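Local coordinates for filamentation induced by cAMP protein Fic (Desulfovibrio alaskensis, PDB 4RGL), which belongs to the Fic/DOC family and joins a mostly helical Fic domain to a C-terminal domain probably of the helix-turn-helix kind, at residues W101-E106 with Q197-R202. Numbering follows the deposited sequence.
Sequences WDASVE and QTLILR
Leu199, projecting from helix 189-202, fits against the loop residues Trp101 and Ala103 ahead of helix 106-117. Its CB leads toward the loop, and because CG stands anti to the backbone N (chi1 -173°) the branch point arrives 4.1 Å from Ala103 CB. There the side chain forks. CD1 settles 3.6 Å from Trp101 O, a van der Waals approach to a carbonyl oxygen. CD2 slips in among Trp101 CB, Ala103 CA at 3.7 Å and the methyl of Ala103. The same CD2 lies at the edge of the indole, near its plane, and the Trp101 side chain also touches Ala111, Ala112 and Leu115 of helix 106-117. The next residue, Ile200, brings its CG1 to Ala103 CB at 3.6 Å; the small methyl of Ala103 is thus shared by two neighbouring residues of the helix, and Leu161 of helix 150-163 touches both Ala103 and Ile200.

Polar bonds within the loop help define its shape. A type I turn runs from Asp102 to Val105, and Asp102 OD1 closes an Asx turn by accepting Ser104 N at 3.1 Å through its anti lone pair, while Ser104 OG reaches the same oxygen from above the carboxylate plane. A further tie to helix 189-202 is the hydrogen bond between Ala103 O and Trp196 NE1.

No hydrogen bond crosses between 101-106 and 197-202, so their mutual fit, burying 200 Å² summed over both sides in the Fic domain, depends on shape and apolar packing.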
# COMPACT_ATOMS: atom_id res chain seq x y z
N TRP A 101 -14.68 -6.09 -6.77
CA TRP A 101 -15.72 -5.41 -6.00
C TRP A 101 -16.05 -4.00 -6.50
O TRP A 101 -15.16 -3.22 -6.87
CB TRP A 101 -15.34 -5.33 -4.53
CG TRP A 101 -14.96 -6.65 -3.94
CD1 TRP A 101 -15.61 -7.84 -4.10
CD2 TRP A 101 -13.92 -6.89 -2.98
NE1 TRP A 101 -14.97 -8.83 -3.39
CE2 TRP A 101 -13.94 -8.27 -2.68
CE3 TRP A 101 -12.97 -6.07 -2.36
CZ2 TRP A 101 -13.04 -8.85 -1.79
CZ3 TRP A 101 -12.06 -6.65 -1.49
CH2 TRP A 101 -12.10 -8.02 -1.20
N ASP A 102 -17.34 -3.65 -6.41
CA ASP A 102 -17.87 -2.32 -6.59
C ASP A 102 -18.30 -1.79 -5.21
O ASP A 102 -19.05 -2.48 -4.51
CB ASP A 102 -19.05 -2.34 -7.59
CG ASP A 102 -19.64 -0.97 -7.93
OD1 ASP A 102 -19.87 -0.18 -6.98
OD2 ASP A 102 -20.01 -0.76 -9.10
N ALA A 103 -17.73 -0.66 -4.78
CA ALA A 103 -17.89 -0.15 -3.41
C ALA A 103 -19.39 0.03 -2.99
O ALA A 103 -19.68 0.06 -1.79
CB ALA A 103 -17.16 1.17 -3.26
N SER A 104 -20.30 0.14 -3.95
CA SER A 104 -21.71 0.37 -3.64
C SER A 104 -22.50 -0.96 -3.51
O SER A 104 -23.67 -0.94 -3.10
CB SER A 104 -22.35 1.25 -4.70
OG SER A 104 -22.26 0.66 -5.99
N VAL A 105 -21.87 -2.11 -3.84
CA VAL A 105 -22.55 -3.42 -3.79
C VAL A 105 -22.43 -4.02 -2.39
O VAL A 105 -21.32 -4.34 -1.94
CB VAL A 105 -22.00 -4.39 -4.87
CG1 VAL A 105 -22.70 -5.75 -4.78
CG2 VAL A 105 -22.15 -3.80 -6.27
N GLU A 106 -23.59 -4.25 -1.71
CA GLU A 106 -23.63 -4.81 -0.36
C GLU A 106 -22.98 -6.19 -0.32
O GLU A 106 -22.22 -6.49 0.61
CB GLU A 106 -25.08 -4.88 0.16
CG GLU A 106 -25.18 -5.13 1.65
CD GLU A 106 -26.59 -5.06 2.21
OE1 GLU A 106 -27.51 -5.59 1.54
OE2 GLU A 106 -26.76 -4.54 3.33
N GLN A 197 -12.41 2.64 1.76
CA GLN A 197 -11.95 3.95 1.30
C GLN A 197 -10.98 3.78 0.12
O GLN A 197 -11.13 4.44 -0.90
CB GLN A 197 -11.30 4.74 2.43
CG GLN A 197 -10.75 6.09 1.96
CD GLN A 197 -10.15 6.88 3.07
OE1 GLN A 197 -10.81 7.22 4.05
NE2 GLN A 197 -8.92 7.34 2.86
N THR A 198 -10.05 2.80 0.22
CA THR A 198 -9.12 2.46 -0.86
C THR A 198 -9.91 1.98 -2.11
O THR A 198 -9.52 2.29 -3.24
CB THR A 198 -8.12 1.39 -0.40
OG1 THR A 198 -7.48 1.83 0.80
CG2 THR A 198 -7.07 1.08 -1.45
N LEU A 199 -11.03 1.26 -1.89
CA LEU A 199 -11.84 0.75 -3.00
C LEU A 199 -12.53 1.88 -3.72
O LEU A 199 -12.46 1.95 -4.95
CB LEU A 199 -12.87 -0.29 -2.51
CG LEU A 199 -13.66 -1.03 -3.62
CD1 LEU A 199 -12.72 -1.78 -4.57
CD2 LEU A 199 -14.64 -1.96 -3.03
N ILE A 200 -13.15 2.82 -2.97
CA ILE A 200 -13.82 3.98 -3.56
C ILE A 200 -12.80 4.82 -4.38
O ILE A 200 -13.14 5.30 -5.47
CB ILE A 200 -14.52 4.84 -2.46
CG1 ILE A 200 -15.60 4.01 -1.72
CG2 ILE A 200 -15.12 6.12 -3.05
CD1 ILE A 200 -16.15 4.66 -0.47
N LEU A 201 -11.53 4.92 -3.90
CA LEU A 201 -10.49 5.67 -4.60
C LEU A 201 -9.98 4.92 -5.84
O LEU A 201 -9.74 5.54 -6.87
CB LEU A 201 -9.32 6.01 -3.67
CG LEU A 201 -9.62 7.01 -2.53
CD1 LEU A 201 -8.38 7.32 -1.74
CD2 LEU A 201 -10.23 8.30 -3.07
N ARG A 202 -9.81 3.57 -5.75
CA ARG A 202 -9.30 2.82 -6.90
C ARG A 202 -10.40 2.62 -7.97
O ARG A 202 -10.08 2.44 -9.15
CB ARG A 202 -8.69 1.48 -6.50
CG ARG A 202 -9.68 0.44 -6.06
CD ARG A 202 -9.11 -0.95 -6.27
NE ARG A 202 -9.14 -1.34 -7.68
CZ ARG A 202 -8.40 -2.31 -8.20
NH1 ARG A 202 -7.48 -2.93 -7.46
NH2 ARG A 202 -8.51 -2.62 -9.48